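Local coordinates for protein Abbfa_003403 (Acinetobacter baumannii, PDB 4ZXH) that probably builds a peptide product as a four-domain nonribosomal peptide synthetase, joining condensation, adenylation, carrier and thioesterase domains in one chain, at residues E273-R285 / I350-R362. Residues are numbered along the deposited sequence; the frame is centred on the assembly and turned at random.
With PNS (4'-phosphopantetheine), chain B.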
loop_
_atom_site.group_PDB
_atom_site.type_symbol
_atom_site.label_atom_id
_atom_site.label_comp_id
_atom_site.label_asym_id
_atom_site.label_seq_id
_atom_site.Cartn_x
_atom_site.Cartn_y
_atom_site.Cartn_z
ATOM N N GLU A 273 12.991 -14.467 -6.835
ATOM C CA GLU A 273 13.819 -13.336 -6.459
ATOM C C GLU A 273 15.140 -13.824 -5.858
ATOM O O GLU A 273 15.180 -14.850 -5.189
ATOM C CB GLU A 273 13.069 -12.448 -5.473
ATOM C CG GLU A 273 13.775 -11.144 -5.195
ATOM C CD GLU A 273 13.868 -10.264 -6.423
ATOM O OE1 GLU A 273 12.966 -10.355 -7.294
ATOM O OE2 GLU A 273 14.856 -9.501 -6.513
ATOM N N ASN A 274 16.217 -13.090 -6.110
ATOM C CA ASN A 274 17.543 -13.472 -5.643
ATOM C C ASN A 274 17.885 -12.802 -4.321
ATOM O O ASN A 274 18.702 -13.299 -3.554
ATOM C CB ASN A 274 18.599 -13.114 -6.690
ATOM C CG ASN A 274 18.345 -13.783 -8.023
ATOM O OD1 ASN A 274 17.912 -14.938 -8.075
ATOM N ND2 ASN A 274 18.588 -13.051 -9.113
ATOM N N ASN A 275 17.267 -11.659 -4.058
ATOM C CA ASN A 275 17.542 -10.932 -2.833
ATOM C C ASN A 275 16.406 -11.128 -1.840
ATOM O O ASN A 275 15.297 -10.598 -2.011
ATOM C CB ASN A 275 17.768 -9.450 -3.135
ATOM C CG ASN A 275 19.093 -9.194 -3.843
ATOM O OD1 ASN A 275 19.126 -8.796 -5.008
ATOM N ND2 ASN A 275 20.189 -9.402 -3.132
ATOM N N LEU A 276 16.685 -11.917 -0.809
ATOM C CA LEU A 276 15.685 -12.249 0.196
ATOM C C LEU A 276 16.171 -11.888 1.587
ATOM O O LEU A 276 17.349 -12.092 1.903
ATOM C CB LEU A 276 15.359 -13.729 0.148
ATOM C CG LEU A 276 15.035 -14.290 -1.223
ATOM C CD1 LEU A 276 15.309 -15.800 -1.239
ATOM C CD2 LEU A 276 13.597 -13.998 -1.542
ATOM N N VAL A 277 15.269 -11.360 2.419
ATOM C CA VAL A 277 15.597 -11.114 3.824
ATOM C C VAL A 277 14.757 -11.971 4.763
ATOM O O VAL A 277 13.544 -12.067 4.600
ATOM C CB VAL A 277 15.406 -9.643 4.198
ATOM C CG1 VAL A 277 15.764 -9.421 5.650
ATOM C CG2 VAL A 277 16.259 -8.767 3.318
ATOM N N ILE A 278 15.409 -12.596 5.742
ATOM C CA ILE A 278 14.718 -13.360 6.778
ATOM C C ILE A 278 15.159 -12.915 8.173
ATOM O O ILE A 278 16.354 -12.906 8.474
ATOM C CB ILE A 278 14.975 -14.867 6.640
ATOM C CG1 ILE A 278 14.402 -15.396 5.330
ATOM C CG2 ILE A 278 14.347 -15.626 7.793
ATOM C CD1 ILE A 278 14.440 -16.894 5.232
ATOM N N ALA A 279 14.197 -12.563 9.027
ATOM C CA ALA A 279 14.506 -12.151 10.400
ATOM C C ALA A 279 14.673 -13.375 11.291
ATOM O O ALA A 279 13.904 -14.320 11.161
ATOM C CB ALA A 279 13.412 -11.235 10.960
ATOM N N THR A 280 15.669 -13.346 12.181
ATOM C CA THR A 280 15.902 -14.419 13.162
ATOM C C THR A 280 16.239 -13.921 14.566
ATOM O O THR A 280 17.371 -13.554 14.835
ATOM C CB THR A 280 17.069 -15.337 12.776
ATOM O OG1 THR A 280 16.949 -15.744 11.411
ATOM C CG2 THR A 280 17.047 -16.570 13.670
ATOM N N PRO A 281 15.258 -13.913 15.461
ATOM C CA PRO A 281 15.452 -13.698 16.895
ATOM C C PRO A 281 16.634 -14.446 17.494
ATOM O O PRO A 281 16.816 -15.630 17.196
ATOM C CB PRO A 281 14.156 -14.234 17.486
ATOM C CG PRO A 281 13.141 -13.850 16.460
ATOM C CD PRO A 281 13.831 -13.956 15.106
ATOM N N VAL A 282 17.421 -13.759 18.320
ATOM C CA VAL A 282 18.440 -14.415 19.118
ATOM C C VAL A 282 18.113 -14.245 20.601
ATOM O O VAL A 282 17.514 -13.243 21.002
ATOM C CB VAL A 282 19.841 -13.869 18.821
ATOM C CG1 VAL A 282 20.149 -14.038 17.357
ATOM C CG2 VAL A 282 19.955 -12.409 19.236
ATOM N N ALA A 283 18.492 -15.241 21.394
ATOM C CA ALA A 283 18.196 -15.276 22.823
ATOM C C ALA A 283 18.680 -14.022 23.546
ATOM O O ALA A 283 17.992 -13.499 24.423
ATOM C CB ALA A 283 18.820 -16.531 23.462
ATOM N N GLY A 284 19.876 -13.565 23.195
ATOM C CA GLY A 284 20.403 -12.316 23.711
ATOM C C GLY A 284 21.032 -12.301 25.098
ATOM O O GLY A 284 21.245 -11.213 25.658
ATOM N N ARG A 285 21.343 -13.468 25.662
ATOM C CA ARG A 285 21.923 -13.491 27.011
ATOM C C ARG A 285 23.349 -14.039 26.985
ATOM O O ARG A 285 23.619 -15.160 27.440
ATOM C CB ARG A 285 21.061 -14.315 27.970
ATOM C CG ARG A 285 19.588 -13.990 27.900
ATOM C CD ARG A 285 18.749 -15.090 28.515
ATOM N NE ARG A 285 17.327 -14.758 28.537
ATOM C CZ ARG A 285 16.659 -14.464 29.651
ATOM N NH1 ARG A 285 17.295 -14.485 30.824
ATOM N NH2 ARG A 285 15.355 -14.199 29.604
ATOM N N ILE A 350 3.885 -2.982 6.286
ATOM C CA ILE A 350 4.898 -4.012 6.457
ATOM C C ILE A 350 5.762 -3.731 7.664
ATOM O O ILE A 350 5.947 -2.586 8.065
ATOM C CB ILE A 350 5.842 -4.135 5.229
ATOM C CG1 ILE A 350 6.589 -2.811 4.985
ATOM C CG2 ILE A 350 5.071 -4.572 4.001
ATOM C CD1 ILE A 350 7.621 -2.863 3.879
ATOM N N ASN A 351 6.305 -4.787 8.245
ATOM C CA ASN A 351 7.369 -4.595 9.207
ATOM C C ASN A 351 8.644 -4.175 8.459
ATOM O O ASN A 351 8.978 -4.756 7.430
ATOM C CB ASN A 351 7.594 -5.865 10.019
ATOM C CG ASN A 351 8.701 -5.705 11.021
ATOM O OD1 ASN A 351 8.506 -5.122 12.090
ATOM N ND2 ASN A 351 9.883 -6.203 10.680
ATOM N N PRO A 352 9.335 -3.138 8.953
ATOM C CA PRO A 352 10.549 -2.596 8.324
ATOM C C PRO A 352 11.620 -3.651 8.058
ATOM O O PRO A 352 11.779 -4.526 8.908
ATOM C CB PRO A 352 11.051 -1.584 9.355
ATOM C CG PRO A 352 9.828 -1.154 10.077
ATOM C CD PRO A 352 8.910 -2.350 10.126
ATOM N N LEU A 353 12.317 -3.576 6.916
ATOM C CA LEU A 353 13.493 -4.428 6.618
ATOM C C LEU A 353 13.247 -5.926 6.401
ATOM O O LEU A 353 13.856 -6.532 5.513
ATOM C CB LEU A 353 14.540 -4.301 7.723
ATOM C CG LEU A 353 15.169 -2.924 7.844
ATOM C CD1 LEU A 353 16.324 -3.000 8.829
ATOM C CD2 LEU A 353 15.625 -2.396 6.473
ATOM N N ALA A 354 12.391 -6.530 7.219
ATOM C CA ALA A 354 12.086 -7.956 7.085
ATOM C C ALA A 354 10.610 -8.249 7.335
ATOM O O ALA A 354 10.016 -7.734 8.293
ATOM C CB ALA A 354 12.941 -8.771 8.044
ATOM N N GLN A 355 10.026 -9.089 6.491
ATOM C CA GLN A 355 8.634 -9.479 6.666
ATOM C C GLN A 355 8.475 -10.994 6.782
ATOM O O GLN A 355 7.362 -11.505 6.833
ATOM C CB GLN A 355 7.795 -8.962 5.509
ATOM C CG GLN A 355 7.857 -7.450 5.333
ATOM C CD GLN A 355 9.012 -6.992 4.466
ATOM O OE1 GLN A 355 9.314 -7.601 3.432
ATOM N NE2 GLN A 355 9.675 -5.918 4.888
ATOM N N ILE A 356 9.603 -11.695 6.789
ATOM C CA ILE A 356 9.652 -13.141 6.873
ATOM C C ILE A 356 10.522 -13.483 8.065
ATOM O O ILE A 356 11.570 -12.861 8.254
ATOM C CB ILE A 356 10.260 -13.796 5.603
ATOM C CG1 ILE A 356 9.699 -13.170 4.329
ATOM C CG2 ILE A 356 10.062 -15.323 5.621
ATOM C CD1 ILE A 356 8.228 -13.320 4.192
ATOM N N GLY A 357 10.118 -14.467 8.861
ATOM C CA GLY A 357 10.907 -14.816 10.028
ATOM C C GLY A 357 11.108 -16.304 10.206
ATOM O O GLY A 357 10.362 -17.127 9.671
ATOM N N MET A 358 12.144 -16.652 10.954
ATOM C CA MET A 358 12.317 -18.013 11.382
ATOM C C MET A 358 12.860 -18.084 12.803
ATOM O O MET A 358 13.937 -17.547 13.085
ATOM C CB MET A 358 13.244 -18.760 10.448
ATOM C CG MET A 358 13.655 -20.071 11.073
ATOM S SD MET A 358 14.582 -21.126 9.998
ATOM C CE MET A 358 15.064 -22.358 11.188
ATOM N N PHE A 359 12.108 -18.746 13.688
ATOM C CA PHE A 359 12.497 -18.894 15.092
ATOM C C PHE A 359 12.889 -20.325 15.281
ATOM O O PHE A 359 12.190 -21.221 14.813
ATOM C CB PHE A 359 11.369 -18.575 16.107
ATOM C CG PHE A 359 10.637 -17.281 15.873
ATOM C CD1 PHE A 359 11.167 -16.276 15.087
ATOM C CD2 PHE A 359 9.404 -17.072 16.467
ATOM C CE1 PHE A 359 10.471 -15.090 14.876
ATOM C CE2 PHE A 359 8.699 -15.882 16.269
ATOM C CZ PHE A 359 9.240 -14.886 15.472
ATOM N N TRP A 360 13.975 -20.558 15.991
ATOM C CA TRP A 360 14.315 -21.923 16.354
ATOM C C TRP A 360 14.527 -21.973 17.846
ATOM O O TRP A 360 15.606 -21.638 18.329
ATOM C CB TRP A 360 15.563 -22.395 15.620
ATOM C CG TRP A 360 15.975 -23.772 15.977
ATOM C CD1 TRP A 360 16.593 -24.169 17.125
ATOM C CD2 TRP A 360 15.819 -24.942 15.179
ATOM N NE1 TRP A 360 16.821 -25.518 17.093
ATOM C CE2 TRP A 360 16.353 -26.018 15.905
ATOM C CE3 TRP A 360 15.285 -25.187 13.917
ATOM C CZ2 TRP A 360 16.361 -27.316 15.417
ATOM C CZ3 TRP A 360 15.291 -26.474 13.434
ATOM C CH2 TRP A 360 15.823 -27.523 14.180
ATOM N N GLU A 361 13.508 -22.377 18.588
ATOM C CA GLU A 361 13.640 -22.297 20.027
ATOM C C GLU A 361 13.601 -23.647 20.714
ATOM O O GLU A 361 12.660 -24.419 20.532
ATOM C CB GLU A 361 12.564 -21.396 20.607
ATOM C CG GLU A 361 12.899 -20.950 22.010
ATOM C CD GLU A 361 12.284 -19.616 22.356
ATOM O OE1 GLU A 361 11.457 -19.107 21.560
ATOM O OE2 GLU A 361 12.650 -19.072 23.421
ATOM N N ARG A 362 14.649 -23.920 21.489
ATOM C CA ARG A 362 14.671 -25.058 22.396
ATOM C C ARG A 362 15.246 -24.602 23.741
ATOM O O ARG A 362 16.401 -24.188 23.818
ATOM C CB ARG A 362 15.484 -26.226 21.808
HETATM O O23 PNS B . 9.760 2.499 12.354
HETATM P P24 PNS B . 10.525 2.744 13.627
HETATM O O25 PNS B . 11.775 3.579 13.563
HETATM O O27 PNS B . 10.937 1.277 14.158
HETATM C C28 PNS B . 9.944 0.277 14.363
HETATM C C29 PNS B . 10.610 -0.967 14.922
HETATM C C30 PNS B . 11.307 -0.521 16.209
HETATM C C31 PNS B . 11.626 -1.496 13.909
HETATM C C32 PNS B . 9.548 -2.049 15.168
HETATM O O33 PNS B . 8.706 -2.092 14.004
HETATM C C34 PNS B . 10.197 -3.390 15.452
HETATM O O35 PNS B . 10.931 -3.571 16.423
HETATM N N36 PNS B . 9.947 -4.397 14.626
HETATM C C37 PNS B . 10.524 -5.718 14.812
HETATM C C38 PNS B . 9.370 -6.707 14.973
HETATM C C39 PNS B . 9.782 -7.814 15.894
HETATM O O40 PNS B . 10.494 -7.591 16.862
HETATM N N41 PNS B . 9.310 -9.004 15.549
HETATM C C42 PNS B . 9.511 -10.268 16.216
HETATM C C43 PNS B . 9.022 -11.247 15.169
HETATM S S44 PNS B . 10.463 -11.859 14.286
HETATM O O HOH W 1 11.275 -10.006 4.592
#
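Ala-279 and Gly-357 face each other in a single parallel beta bridge, where strands 275-279 and 356-360 of the condensation domain touch and then splay apart at 42°. Ala-279 holds both bonds of the bridge: its N donates to Ile-356 O, 2.8 Å away and nearly straight at 172°, and its O accepts from Met-358 N at 2.9 Å. Gly-357 CA lies 3.2 Å from Ala-279 O in a CA-H...O contact that accompanies the bridge.

Small groups suit the face on which Ala-279 lies. Its CB and Val-277 CG1 both press on the methyl of Ala-354, a low bump that fits between them. With CG1 trans to the backbone N (chi1 -180°), Val-277 also reaches Leu-353 O. Ile-278 serves another face: the CG2 methyl of its branched side chain lies against Met-358 CB, 4.3 Å away, while Ile-278 touches Tyr-264 and Met-358 touches Phe-256, so that helix 255-271 covers this apolar layer.

The loop ahead of strand 356-360, the turn after strand 275-279 and Phe-359 line the phosphopantetheine pocket. Asn-351 is fixed there as a flat amide: ND2 donates to Ala-354 O, leaving OD1 to accept from PNS N36 at 3.0 Å. Pro-281, a rigid ring whose N carries no hydrogen and so leaves no backbone donor to satisfy, leans its CG obliquely on the CD1-CE1 side of Phe-359. That phenyl ring, stiff and apolar, suits the wall beside the thiol end of the cofactor, and PNS S44 lies at its edge, near the ring plane, next to CE1.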